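Local coordinates for hypothetical protein (Bacteroides ovatus, PDB 4EPS) that probably forms part of the tip of fimbriae, the cell-surface filaments that mediate cell adhesion and biofilm formation, at residues A195-L198 with G204-I207; S446-L451 with M463-T468; I77-R82 with G147-S152; T315-T320 with P384-G389; T34-T39 with E217-R222. All blocks are in the same frame, centred on the assembly; numbering follows the deposited sequence.

How the contacts relate
The five contacts fall into two groups along an elongated chain. Contact 5 opens first and closes only after contacts 3 and 1, both nested inside its loop; contacts 4 and 2 follow later. Contacts 1, 3 and 5 lie in the fimbrillin-like region. There strand 217-222 of contact 5 touches both strands of the contact 1 hairpin and pairs with 206-212. It also pairs with strand 148-174, which links it to contact 3, centred about 33 Å away. Contacts 4 and 2, with centres about 26 Å apart, belong to loops and helices of the C-terminal part. About 79 Å separates the centres of contacts 2 and 3, a measure of how extended this putative tip subunit is.

Contact 1: residues A195-L198 with G204-I207; sequences AFYL and GTKI
In the beta hairpin of strands 195-198 and 206-212, Tyr197 and Lys206 form an antiparallel non-hydrogen-bonded pair with their CA atoms 4.4 Å apart. Backbone bonds flank this pair: Ile207 N donates to Phe196 O over 2.8 Å, and Leu198 N to Thr205 O over 2.9 Å, both nearly straight at the hydrogen. The same two oxygens also receive CA-H contacts, from Lys206 and Tyr197 respectively. On the face carrying Tyr197 and Lys206, the tyrosine ring lies obliquely against the lysine stem, CE1 being 3.9 Å from Lys206 CG. Beyond it the extended lysine chain reaches Ala195, with CE 3.8 Å from Ala195 CB. A bend at the last torsion (chi4 -70°) then turns NZ to a water that also accepts from Phe196 N and donates to Ile207 O, joining the strands beyond their direct bonds. On the face of Phe196 and Ile207, the isoleucine, in the conformer described, brings CG1 to 3.6 Å from Phe196 CB, while Ile207 CG2 packs on Leu198 CB. Ile230 of strand 229-234 and Leu220 of strand 217-222 touch Ile207. Near the turn, the hydroxyl of Thr205 is bonded to the carbonyls of Asn200 and Glu202. The whole is a two-stranded antiparallel beta hairpin, its central residue pair flanked by two backbone bonds, with a water bridging the strands beside them.

Contact 2: residues S446-L451 with M463-T468; sequences SLESKL and MDISAT
Leu447, on the first turn of helix 446-458, meets the side chain of Met463, present as selenomethionine, at about a right angle. The leucine holds CG anti to its backbone N (chi1 -172°), which carries its fork out from the helix: CG lies 4.1 Å from Met463 SE, CD1 is nearly as close to the selenium, and the CD2 branch reaches the backbone instead, 3.7 Å from Met463 O. Met463 is extended throughout, with every torsion near 180°, and so brings its selenium across the end of the leucine. Tyr485 of strand 479-485 touches both of these buried residues.

Nearer the surface, Glu448 and Ile465 also cross at about a right angle. The isoleucine lays its CD1 methyl against the carboxylate end, 3.7 Å from Glu448 OE1, and its CG2 branch 3.9 Å from Glu448 OE2. The two oxygens have different polar partners. OE1 accepts from the side-chain amide of Asn445, whereas OE2 takes a water hydrogen over 3.0 Å, and the same water accepts from Ile465 N at 2.9 Å. Thus the acid holds the loop backbone indirectly, through one water.

The loop has its own internal bracing. Asp464 OD1 accepts from Ser466 N over 3.0 Å, approached from above the carboxylate plane, and Ala467 N returns to Asp464 O. The residues packed on the helix are therefore Met463 just before, and Ile465 within, an Asx turn that overlaps a type I beta turn, a compact link from helix 446-458 to strand 469-474.

Contact 3: residues I77-R82 with G147-S152; sequences ILYDDR and GNYSLS
Tyr79 and Tyr149 stack face to face, and between them they make essentially the whole contact, each burying an equal area. Their planes are only 7° from parallel and the ring centroids lie 3.7 Å apart. The rings are slightly slipped: Tyr149 CZ stands 3.4 Å above the plane of Tyr79, over its centre, while Tyr79 CD1 sits over the centre of the Tyr149 ring. Their long axes cross obliquely, which keeps the two hydroxyls from lying directly on each other; Tyr149 OH instead rests over the face of the other ring near its far side, 3.2 Å from Tyr79 CE2. At the near side, Tyr79 CG is 3.4 Å from Tyr149 CE1, and Tyr79 CB adds an aliphatic contact with Tyr149 CD1 at 3.6 Å.

Tyr79 swings its ring away from its own backbone N (chi1 178°), extending it from the loop toward the strand; Tyr149, with CG beside the backbone N (chi1 -63°), lifts its ring from strand 148-174. Neither ring is deeply buried, and the pair forms an aromatic patch at the surface.

Leu142 of strand 135-145, the antiparallel neighbour of 148-174, touches both tyrosines. The N-terminal part of the chain runs between the two backbones: Tyr79 is backbone-bonded to Asn11 and Ile77 to Ile13, while Tyr149 and Leu151 are bonded to Val14, where strand 14-19 begins its parallel pairing with 148-174. The stack thus bridges across that N-terminal segment, tying the loop between strands 72-73 and 87-92 to the beta framework.

Contact 4: residues T315-T320 with P384-G389; sequences TPYTAT and PLRFLG. With SO4 (sulfate ion), chain H.
Arg386 threads its chain past the hydroxyl end of Tyr317 on the way to a sulfate ion. Its CB points toward the 315-320 loop, and CG then lies 3.7 Å from Tyr317 OH and 4.1 Å from Tyr317 CE2. At CG the chain bends (chi2 -58°), and CD leads on to NE, which is 4.2 Å from Tyr317 CE2 and forms a salt bridge with Glu378. The same Glu378 oxygen takes a hydrogen bond from Tyr317 OH, so one carboxylate joins ring and arginine from outside both segments. The contact joins two loops among the helices of the C-terminal part, and Leu388, which also touches Tyr317 OH through CD1, is the N-cap residue of helix 389-403. A leucine in place of Arg386 would probably leave Glu378 without its charged mate and the sulfate without its two-pronged hold. Beyond NE the guanidinium plane stands 79° from the tyrosine ring and meets the sulfate at its edge, the sulfur lying in plane. NH1 donates to O4 and NH2 to O3 of the ion, each over 2.8 Å and nearly straight; the sulfate probably came from the crystallisation liquor.

Contact 5: residues T34-T39 with E217-R222; sequences TGFVTT and EYRLLR
Phe36 offers its ring edge to Glu217 while the guanidinium of Arg219 turns a face to it. Glu217 OE2 lies in the plane of the phenyl ring, 3.4 Å from both Phe36 CE1 and CZ, where it meets the slightly positive C-H rim. Arg219 bends at chi3 (-76°), which brings NH1 to 3.4 Å from Phe36 CE1 and sets Phe36 CD1 above the guanidinium, toward its rim; the planes are 43° apart and so not stacked.

The two polar groups hold each other. Arg219 NH1 and Glu217 OE2 form a salt bridge of 2.9 Å, through the anti lone pair of the oxygen and near the guanidinium plane. Farther out, Asp212 pairs with the same NH1, Lys215 with Glu217 OE2, and Arg254 with Glu217 OE1. With an alanine in place of Arg219, Glu217 and Asp212 would probably both lose a counter-charge and part of the Phe36 ring its cover. Tyr252 meets that ring edge to face, and Val163 of strand 148-174 touches both Phe36 and Glu217. Phe36 packs the loop between strands 23-24 and 45-52 against strand 217-222, on an i, i+2 salt bridge along one face of the strand, with Asp212 joining from neighbouring strand 206-212.

Contact 1: residues A195-L198 with G204-I207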
# COMPACT_ATOMS: atom_id res chain seq x y z
N ALA A 195 23.80 -20.61 -11.76
CA ALA A 195 24.99 -21.25 -12.32
C ALA A 195 25.22 -20.70 -13.69
O ALA A 195 24.27 -20.50 -14.45
CB ALA A 195 24.81 -22.77 -12.39
N PHE A 196 26.49 -20.46 -14.00
CA PHE A 196 26.89 -20.01 -15.34
C PHE A 196 27.76 -21.07 -16.01
O PHE A 196 28.59 -21.70 -15.34
CB PHE A 196 27.63 -18.67 -15.27
CG PHE A 196 26.81 -17.52 -14.76
CD1 PHE A 196 25.99 -16.80 -15.62
CD2 PHE A 196 26.86 -17.15 -13.42
CE1 PHE A 196 25.23 -15.73 -15.15
CE2 PHE A 196 26.11 -16.07 -12.95
CZ PHE A 196 25.28 -15.38 -13.81
N TYR A 197 27.61 -21.21 -17.34
CA TYR A 197 28.33 -22.18 -18.16
C TYR A 197 28.90 -21.56 -19.40
O TYR A 197 28.25 -20.72 -20.03
CB TYR A 197 27.38 -23.32 -18.60
CG TYR A 197 26.73 -24.02 -17.44
CD1 TYR A 197 27.34 -25.11 -16.82
CD2 TYR A 197 25.50 -23.60 -16.94
CE1 TYR A 197 26.76 -25.74 -15.72
CE2 TYR A 197 24.90 -24.23 -15.85
CZ TYR A 197 25.53 -25.31 -15.25
OH TYR A 197 24.95 -25.94 -14.19
N LEU A 198 30.08 -22.04 -19.81
CA LEU A 198 30.67 -21.59 -21.06
C LEU A 198 30.20 -22.46 -22.24
O LEU A 198 30.40 -23.68 -22.20
CB LEU A 198 32.21 -21.62 -20.97
CG LEU A 198 32.98 -20.77 -21.99
CD1 LEU A 198 32.76 -19.29 -21.74
CD2 LEU A 198 34.46 -21.06 -21.89
N GLY A 204 31.45 -29.89 -16.43
CA GLY A 204 32.79 -29.45 -16.79
C GLY A 204 32.90 -28.09 -17.46
O GLY A 204 34.02 -27.61 -17.65
N THR A 205 31.76 -27.44 -17.83
CA THR A 205 31.80 -26.12 -18.50
C THR A 205 31.38 -24.99 -17.54
O THR A 205 31.34 -23.82 -17.95
CB THR A 205 30.91 -26.13 -19.75
OG1 THR A 205 29.59 -26.51 -19.36
CG2 THR A 205 31.45 -27.06 -20.84
N LYS A 206 31.08 -25.33 -16.27
CA LYS A 206 30.65 -24.41 -15.22
C LYS A 206 31.73 -23.38 -14.95
O LYS A 206 32.92 -23.72 -14.81
CB LYS A 206 30.28 -25.16 -13.94
CG LYS A 206 29.27 -24.41 -13.07
CD LYS A 206 28.97 -25.15 -11.77
CE LYS A 206 27.92 -24.46 -10.92
NZ LYS A 206 28.41 -23.18 -10.32
N ILE A 207 31.33 -22.11 -14.91
CA ILE A 207 32.28 -21.03 -14.69
C ILE A 207 31.98 -20.35 -13.33
O ILE A 207 30.86 -20.46 -12.81
CB ILE A 207 32.36 -20.09 -15.92
CG1 ILE A 207 31.05 -19.37 -16.22
CG2 ILE A 207 32.85 -20.89 -17.15
CD1 ILE A 207 31.03 -18.57 -17.57
O HOH W 1 28.38 -20.49 -11.79

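Contact 2: residues S446-L451 with M463-T468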
# COMPACT_ATOMS: atom_id res chain seq x y z
N SER A 446 -5.80 -18.84 15.63
CA SER A 446 -4.95 -18.43 14.49
C SER A 446 -4.13 -19.61 13.94
O SER A 446 -3.86 -19.67 12.74
CB SER A 446 -4.01 -17.29 14.87
OG SER A 446 -3.29 -17.60 16.04
N LEU A 447 -3.78 -20.58 14.79
CA LEU A 447 -3.01 -21.73 14.31
C LEU A 447 -3.78 -22.46 13.21
O LEU A 447 -3.23 -22.71 12.13
CB LEU A 447 -2.70 -22.65 15.49
CG LEU A 447 -1.73 -23.81 15.25
CD1 LEU A 447 -1.18 -24.28 16.58
CD2 LEU A 447 -2.45 -25.02 14.60
N GLU A 448 -5.05 -22.76 13.44
CA GLU A 448 -5.80 -23.47 12.41
C GLU A 448 -6.31 -22.54 11.29
O GLU A 448 -6.21 -22.90 10.12
CB GLU A 448 -6.98 -24.25 13.04
CG GLU A 448 -6.46 -25.40 13.90
CD GLU A 448 -7.45 -26.49 14.27
OE1 GLU A 448 -8.39 -26.22 15.05
OE2 GLU A 448 -7.22 -27.64 13.84
N SER A 449 -6.80 -21.34 11.65
CA SER A 449 -7.40 -20.37 10.71
C SER A 449 -6.40 -19.60 9.84
O SER A 449 -6.71 -19.30 8.68
CB SER A 449 -8.25 -19.36 11.47
OG SER A 449 -9.25 -20.01 12.25
N LYS A 450 -5.25 -19.18 10.41
CA LYS A 450 -4.26 -18.39 9.64
C LYS A 450 -3.10 -19.22 9.11
O LYS A 450 -2.55 -18.86 8.07
CB LYS A 450 -3.71 -17.23 10.49
CG LYS A 450 -4.77 -16.16 10.76
CD LYS A 450 -4.18 -14.90 11.40
CE LYS A 450 -5.26 -13.85 11.54
NZ LYS A 450 -4.91 -12.78 12.51
N LEU A 451 -2.68 -20.28 9.82
CA LEU A 451 -1.53 -21.05 9.37
C LEU A 451 -1.93 -22.32 8.61
O LEU A 451 -1.46 -22.51 7.49
CB LEU A 451 -0.60 -21.39 10.55
CG LEU A 451 -0.08 -20.18 11.40
CD1 LEU A 451 0.81 -20.68 12.56
CD2 LEU A 451 0.74 -19.19 10.52
N MSE A 463 -0.09 -28.32 10.65
CA MSE A 463 0.37 -28.34 12.02
C MSE A 463 -0.76 -28.96 12.85
O MSE A 463 -1.81 -28.34 13.01
CB MSE A 463 0.71 -26.90 12.42
CG MSE A 463 1.54 -26.83 13.62
SE MSE A 463 1.97 -24.97 13.96
CE MSE A 463 2.85 -25.38 15.63
N ASP A 464 -0.60 -30.23 13.29
CA ASP A 464 -1.64 -30.90 14.08
C ASP A 464 -1.75 -30.20 15.45
O ASP A 464 -0.77 -30.14 16.21
CB ASP A 464 -1.34 -32.40 14.20
CG ASP A 464 -2.31 -33.26 15.01
OD1 ASP A 464 -3.32 -32.72 15.51
OD2 ASP A 464 -2.03 -34.47 15.15
N ILE A 465 -2.94 -29.63 15.74
CA ILE A 465 -3.21 -28.91 16.99
C ILE A 465 -3.07 -29.83 18.23
O ILE A 465 -2.86 -29.31 19.31
CB ILE A 465 -4.62 -28.24 16.94
CG1 ILE A 465 -4.75 -27.11 17.98
CG2 ILE A 465 -5.78 -29.29 17.01
CD1 ILE A 465 -6.08 -26.27 17.93
N SER A 466 -3.20 -31.17 18.06
CA SER A 466 -3.11 -32.13 19.17
C SER A 466 -1.69 -32.68 19.35
O SER A 466 -1.44 -33.46 20.27
CB SER A 466 -4.08 -33.29 18.93
OG SER A 466 -3.74 -34.02 17.76
N ALA A 467 -0.74 -32.27 18.48
CA ALA A 467 0.65 -32.75 18.59
C ALA A 467 1.43 -31.96 19.67
O ALA A 467 0.97 -30.95 20.18
CB ALA A 467 1.35 -32.62 17.25
N THR A 468 2.63 -32.47 20.00
CA THR A 468 3.53 -31.87 20.99
C THR A 468 4.75 -31.43 20.23
O THR A 468 5.30 -32.22 19.48
CB THR A 468 3.82 -32.86 22.12
OG1 THR A 468 2.58 -33.17 22.77
CG2 THR A 468 4.79 -32.26 23.16
O HOH W 2 -4.96 -29.62 13.63

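Contact 3: residues I77-R82 with G147-S152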
# COMPACT_ATOMS: atom_id res chain seq x y z
N ILE A 77 64.28 4.35 -5.30
CA ILE A 77 64.86 4.79 -6.56
C ILE A 77 65.28 6.22 -6.32
O ILE A 77 64.42 7.07 -6.05
CB ILE A 77 63.97 4.64 -7.82
CG1 ILE A 77 63.35 3.25 -7.93
CG2 ILE A 77 64.77 5.00 -9.09
CD1 ILE A 77 62.06 3.28 -8.66
N LEU A 78 66.58 6.46 -6.34
CA LEU A 78 67.13 7.78 -6.09
C LEU A 78 67.27 8.52 -7.40
O LEU A 78 67.75 7.95 -8.38
CB LEU A 78 68.49 7.69 -5.37
CG LEU A 78 68.54 6.95 -4.02
CD1 LEU A 78 69.97 6.75 -3.57
CD2 LEU A 78 67.71 7.66 -2.95
N TYR A 79 66.86 9.80 -7.41
CA TYR A 79 66.98 10.62 -8.60
C TYR A 79 68.45 10.86 -8.94
O TYR A 79 69.28 11.09 -8.06
CB TYR A 79 66.24 11.97 -8.49
CG TYR A 79 66.44 12.82 -9.73
CD1 TYR A 79 65.74 12.55 -10.91
CD2 TYR A 79 67.42 13.81 -9.77
CE1 TYR A 79 65.97 13.27 -12.07
CE2 TYR A 79 67.66 14.54 -10.94
CZ TYR A 79 66.92 14.28 -12.08
OH TYR A 79 67.13 15.00 -13.23
N ASP A 80 68.74 10.82 -10.24
CA ASP A 80 70.02 11.02 -10.87
C ASP A 80 69.79 11.62 -12.25
O ASP A 80 68.79 11.28 -12.88
CB ASP A 80 70.75 9.66 -10.96
CG ASP A 80 72.12 9.69 -11.60
OD1 ASP A 80 72.88 10.65 -11.35
OD2 ASP A 80 72.45 8.73 -12.32
N ASP A 81 70.70 12.49 -12.73
CA ASP A 81 70.63 13.13 -14.05
C ASP A 81 70.52 12.10 -15.20
O ASP A 81 70.03 12.43 -16.28
CB ASP A 81 71.87 14.03 -14.28
CG ASP A 81 71.76 15.42 -13.68
OD1 ASP A 81 70.93 15.61 -12.74
OD2 ASP A 81 72.51 16.32 -14.13
N ARG A 82 70.96 10.84 -14.95
CA ARG A 82 70.87 9.74 -15.91
C ARG A 82 69.40 9.35 -16.18
O ARG A 82 69.11 8.70 -17.18
CB ARG A 82 71.65 8.52 -15.41
N GLY A 147 65.50 17.73 -5.98
CA GLY A 147 65.29 16.61 -5.07
C GLY A 147 63.88 16.10 -4.77
O GLY A 147 63.76 15.20 -3.93
N ASN A 148 62.82 16.66 -5.42
CA ASN A 148 61.42 16.25 -5.22
C ASN A 148 60.85 15.69 -6.54
O ASN A 148 60.44 16.46 -7.41
CB ASN A 148 60.58 17.42 -4.71
CG ASN A 148 59.14 17.09 -4.37
OD1 ASN A 148 58.73 15.93 -4.26
ND2 ASN A 148 58.33 18.12 -4.17
N TYR A 149 60.85 14.36 -6.70
CA TYR A 149 60.43 13.71 -7.93
C TYR A 149 59.37 12.67 -7.70
O TYR A 149 59.28 12.07 -6.62
CB TYR A 149 61.66 13.07 -8.61
CG TYR A 149 62.70 14.08 -9.04
CD1 TYR A 149 63.69 14.51 -8.16
CD2 TYR A 149 62.70 14.61 -10.32
CE1 TYR A 149 64.64 15.46 -8.54
CE2 TYR A 149 63.66 15.55 -10.72
CZ TYR A 149 64.62 15.97 -9.82
OH TYR A 149 65.58 16.88 -10.22
N SER A 150 58.51 12.49 -8.70
CA SER A 150 57.43 11.53 -8.64
C SER A 150 57.18 10.91 -9.99
O SER A 150 57.47 11.51 -11.03
CB SER A 150 56.16 12.19 -8.12
OG SER A 150 55.68 13.19 -9.01
N LEU A 151 56.70 9.67 -9.95
CA LEU A 151 56.24 8.89 -11.09
C LEU A 151 54.79 8.62 -10.86
O LEU A 151 54.44 8.01 -9.84
CB LEU A 151 56.99 7.57 -11.23
CG LEU A 151 58.31 7.60 -11.93
CD1 LEU A 151 58.98 6.24 -11.81
CD2 LEU A 151 58.13 8.02 -13.42
N SER A 152 53.93 9.15 -11.74
CA SER A 152 52.49 8.97 -11.56
C SER A 152 51.95 8.24 -12.78
O SER A 152 51.92 8.79 -13.89
CB SER A 152 51.81 10.32 -11.31
OG SER A 152 50.42 10.17 -11.10

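Contact 4: residues T315-T320 with P384-G389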
# COMPACT_ATOMS: atom_id res chain seq x y z
N THR A 315 15.72 -4.39 32.42
CA THR A 315 16.24 -4.48 31.05
C THR A 315 17.11 -5.76 30.89
O THR A 315 18.32 -5.66 30.67
CB THR A 315 17.01 -3.19 30.66
OG1 THR A 315 16.35 -2.07 31.24
CG2 THR A 315 17.09 -2.98 29.16
N PRO A 316 16.53 -6.98 30.97
CA PRO A 316 17.36 -8.19 30.83
C PRO A 316 17.94 -8.39 29.43
O PRO A 316 18.97 -9.06 29.29
CB PRO A 316 16.40 -9.33 31.21
CG PRO A 316 15.05 -8.78 30.99
CD PRO A 316 15.12 -7.32 31.24
N TYR A 317 17.31 -7.79 28.39
CA TYR A 317 17.72 -7.91 26.99
C TYR A 317 18.17 -6.55 26.47
O TYR A 317 17.39 -5.60 26.46
CB TYR A 317 16.56 -8.51 26.15
CG TYR A 317 16.05 -9.78 26.80
CD1 TYR A 317 16.83 -10.93 26.85
CD2 TYR A 317 14.82 -9.80 27.45
CE1 TYR A 317 16.41 -12.06 27.55
CE2 TYR A 317 14.37 -10.93 28.13
CZ TYR A 317 15.18 -12.06 28.18
OH TYR A 317 14.78 -13.18 28.88
N THR A 318 19.45 -6.46 26.12
CA THR A 318 20.11 -5.24 25.63
C THR A 318 20.85 -5.56 24.37
O THR A 318 20.97 -6.74 24.03
CB THR A 318 21.10 -4.68 26.70
OG1 THR A 318 22.21 -5.57 26.80
CG2 THR A 318 20.47 -4.47 28.07
N ALA A 319 21.42 -4.54 23.68
CA ALA A 319 22.18 -4.78 22.46
C ALA A 319 23.40 -5.64 22.74
O ALA A 319 23.81 -6.41 21.88
CB ALA A 319 22.60 -3.46 21.81
N THR A 320 23.96 -5.56 23.97
CA THR A 320 25.15 -6.33 24.36
C THR A 320 24.89 -7.86 24.30
O THR A 320 25.75 -8.59 23.83
CB THR A 320 25.64 -5.91 25.76
OG1 THR A 320 25.74 -4.48 25.81
CG2 THR A 320 26.98 -6.54 26.12
N PRO A 384 10.17 -18.55 29.63
CA PRO A 384 9.68 -19.40 28.51
C PRO A 384 8.73 -18.71 27.54
O PRO A 384 8.39 -19.30 26.52
CB PRO A 384 8.94 -20.53 29.23
CG PRO A 384 9.47 -20.52 30.64
CD PRO A 384 9.69 -19.07 30.93
N LEU A 385 8.33 -17.46 27.82
CA LEU A 385 7.44 -16.74 26.89
C LEU A 385 8.19 -15.79 25.94
O LEU A 385 7.59 -15.25 25.01
CB LEU A 385 6.37 -15.96 27.67
CG LEU A 385 5.35 -16.84 28.49
CD1 LEU A 385 4.32 -15.96 29.21
CD2 LEU A 385 4.64 -17.85 27.60
N ARG A 386 9.51 -15.62 26.12
CA ARG A 386 10.30 -14.72 25.27
C ARG A 386 10.72 -15.34 23.94
O ARG A 386 11.02 -16.53 23.88
CB ARG A 386 11.59 -14.25 26.01
CG ARG A 386 11.38 -13.72 27.44
CD ARG A 386 10.42 -12.54 27.46
NE ARG A 386 10.35 -11.93 28.79
CZ ARG A 386 9.40 -11.08 29.16
NH1 ARG A 386 8.40 -10.79 28.34
NH2 ARG A 386 9.42 -10.56 30.38
N PHE A 387 10.81 -14.50 22.89
CA PHE A 387 11.27 -14.94 21.56
C PHE A 387 12.77 -14.99 21.56
O PHE A 387 13.41 -13.93 21.49
CB PHE A 387 10.81 -13.94 20.48
CG PHE A 387 9.37 -13.98 20.04
CD1 PHE A 387 8.40 -14.63 20.80
CD2 PHE A 387 8.98 -13.37 18.85
CE1 PHE A 387 7.08 -14.68 20.38
CE2 PHE A 387 7.65 -13.41 18.43
CZ PHE A 387 6.71 -14.07 19.19
N LEU A 388 13.36 -16.19 21.68
CA LEU A 388 14.83 -16.33 21.81
C LEU A 388 15.40 -17.49 21.02
O LEU A 388 16.54 -17.88 21.28
CB LEU A 388 15.19 -16.52 23.32
CG LEU A 388 15.00 -15.26 24.19
CD1 LEU A 388 15.01 -15.62 25.66
CD2 LEU A 388 16.07 -14.20 23.86
N GLY A 389 14.64 -18.04 20.08
CA GLY A 389 15.11 -19.19 19.30
C GLY A 389 16.41 -18.95 18.57
O GLY A 389 17.28 -19.83 18.56
S SO4 H . 6.57 -8.35 30.78
O1 SO4 H . 5.40 -8.99 31.39
O2 SO4 H . 6.41 -6.89 30.76
O3 SO4 H . 7.76 -8.71 31.56
O4 SO4 H . 6.70 -8.84 29.40

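Contact 5: residues T34-T39 with E217-R222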
# COMPACT_ATOMS: atom_id res chain seq x y z
N THR A 34 31.95 6.66 -14.45
CA THR A 34 33.31 6.36 -13.99
C THR A 34 33.75 4.94 -14.43
O THR A 34 34.94 4.72 -14.69
CB THR A 34 33.36 6.50 -12.44
OG1 THR A 34 32.57 7.61 -12.02
CG2 THR A 34 34.78 6.65 -11.91
N GLY A 35 32.80 4.01 -14.48
CA GLY A 35 33.07 2.62 -14.80
C GLY A 35 33.62 1.91 -13.57
O GLY A 35 33.38 2.36 -12.45
N PHE A 36 34.35 0.81 -13.76
CA PHE A 36 34.92 0.04 -12.65
C PHE A 36 36.34 0.44 -12.45
O PHE A 36 37.22 0.10 -13.26
CB PHE A 36 34.81 -1.47 -12.91
CG PHE A 36 33.40 -1.97 -13.01
CD1 PHE A 36 32.70 -2.36 -11.88
CD2 PHE A 36 32.75 -2.03 -14.25
CE1 PHE A 36 31.36 -2.81 -11.97
CE2 PHE A 36 31.43 -2.49 -14.34
CZ PHE A 36 30.74 -2.86 -13.20
N VAL A 37 36.57 1.19 -11.37
CA VAL A 37 37.88 1.72 -11.03
C VAL A 37 38.43 0.96 -9.85
O VAL A 37 37.80 0.89 -8.79
CB VAL A 37 37.83 3.25 -10.75
CG1 VAL A 37 39.19 3.77 -10.28
CG2 VAL A 37 37.37 4.03 -11.97
N THR A 38 39.62 0.42 -10.04
CA THR A 38 40.32 -0.33 -9.01
C THR A 38 40.94 0.63 -8.01
O THR A 38 41.60 1.60 -8.39
CB THR A 38 41.40 -1.20 -9.70
OG1 THR A 38 40.75 -2.18 -10.52
CG2 THR A 38 42.35 -1.85 -8.72
N THR A 39 40.74 0.40 -6.72
CA THR A 39 41.33 1.33 -5.75
C THR A 39 42.68 0.82 -5.18
O THR A 39 43.47 1.63 -4.67
CB THR A 39 40.31 1.64 -4.62
OG1 THR A 39 40.87 2.63 -3.76
CG2 THR A 39 39.90 0.39 -3.82
N GLU A 217 25.59 -8.16 -8.52
CA GLU A 217 25.86 -8.42 -9.93
C GLU A 217 27.08 -9.32 -10.01
O GLU A 217 27.88 -9.37 -9.06
CB GLU A 217 26.02 -7.10 -10.74
CG GLU A 217 27.28 -6.31 -10.44
CD GLU A 217 27.43 -4.96 -11.12
OE1 GLU A 217 26.43 -4.43 -11.66
OE2 GLU A 217 28.55 -4.43 -11.07
N TYR A 218 27.21 -10.04 -11.14
CA TYR A 218 28.33 -10.95 -11.37
C TYR A 218 29.26 -10.36 -12.39
O TYR A 218 28.78 -9.78 -13.37
CB TYR A 218 27.84 -12.32 -11.88
CG TYR A 218 26.96 -13.05 -10.89
CD1 TYR A 218 25.60 -12.74 -10.78
CD2 TYR A 218 27.49 -14.02 -10.04
CE1 TYR A 218 24.78 -13.42 -9.87
CE2 TYR A 218 26.67 -14.70 -9.13
CZ TYR A 218 25.32 -14.40 -9.05
OH TYR A 218 24.51 -15.03 -8.15
N ARG A 219 30.57 -10.50 -12.17
CA ARG A 219 31.61 -9.96 -13.06
C ARG A 219 32.57 -11.04 -13.46
O ARG A 219 32.93 -11.88 -12.64
CB ARG A 219 32.35 -8.77 -12.39
CG ARG A 219 31.39 -7.62 -12.10
CD ARG A 219 32.06 -6.27 -11.94
NE ARG A 219 32.73 -6.11 -10.65
CZ ARG A 219 32.17 -5.60 -9.55
NH1 ARG A 219 30.90 -5.19 -9.56
NH2 ARG A 219 32.88 -5.49 -8.43
N LEU A 220 32.96 -11.06 -14.73
CA LEU A 220 33.87 -12.07 -15.23
C LEU A 220 34.80 -11.46 -16.25
O LEU A 220 34.33 -10.97 -17.28
CB LEU A 220 33.06 -13.22 -15.87
CG LEU A 220 33.88 -14.39 -16.42
CD1 LEU A 220 34.40 -15.28 -15.27
CD2 LEU A 220 33.01 -15.24 -17.33
N LEU A 221 36.11 -11.51 -15.99
CA LEU A 221 37.09 -11.07 -16.99
C LEU A 221 37.14 -12.05 -18.15
O LEU A 221 37.09 -13.27 -17.92
CB LEU A 221 38.50 -10.93 -16.37
CG LEU A 221 38.63 -9.88 -15.27
CD1 LEU A 221 39.85 -10.19 -14.40
CD2 LEU A 221 38.69 -8.46 -15.85
N ARG A 222 37.22 -11.53 -19.39
CA ARG A 222 37.28 -12.31 -20.63
C ARG A 222 38.35 -11.75 -21.55
O ARG A 222 38.68 -10.56 -21.46
CB ARG A 222 35.92 -12.30 -21.38
CG ARG A 222 34.70 -12.88 -20.57
CD ARG A 222 34.78 -14.37 -20.35
NE ARG A 222 34.76 -15.13 -21.61
CZ ARG A 222 35.25 -16.35 -21.77
NH1 ARG A 222 35.86 -16.97 -20.76
NH2 ARG A 222 35.17 -16.96 -22.95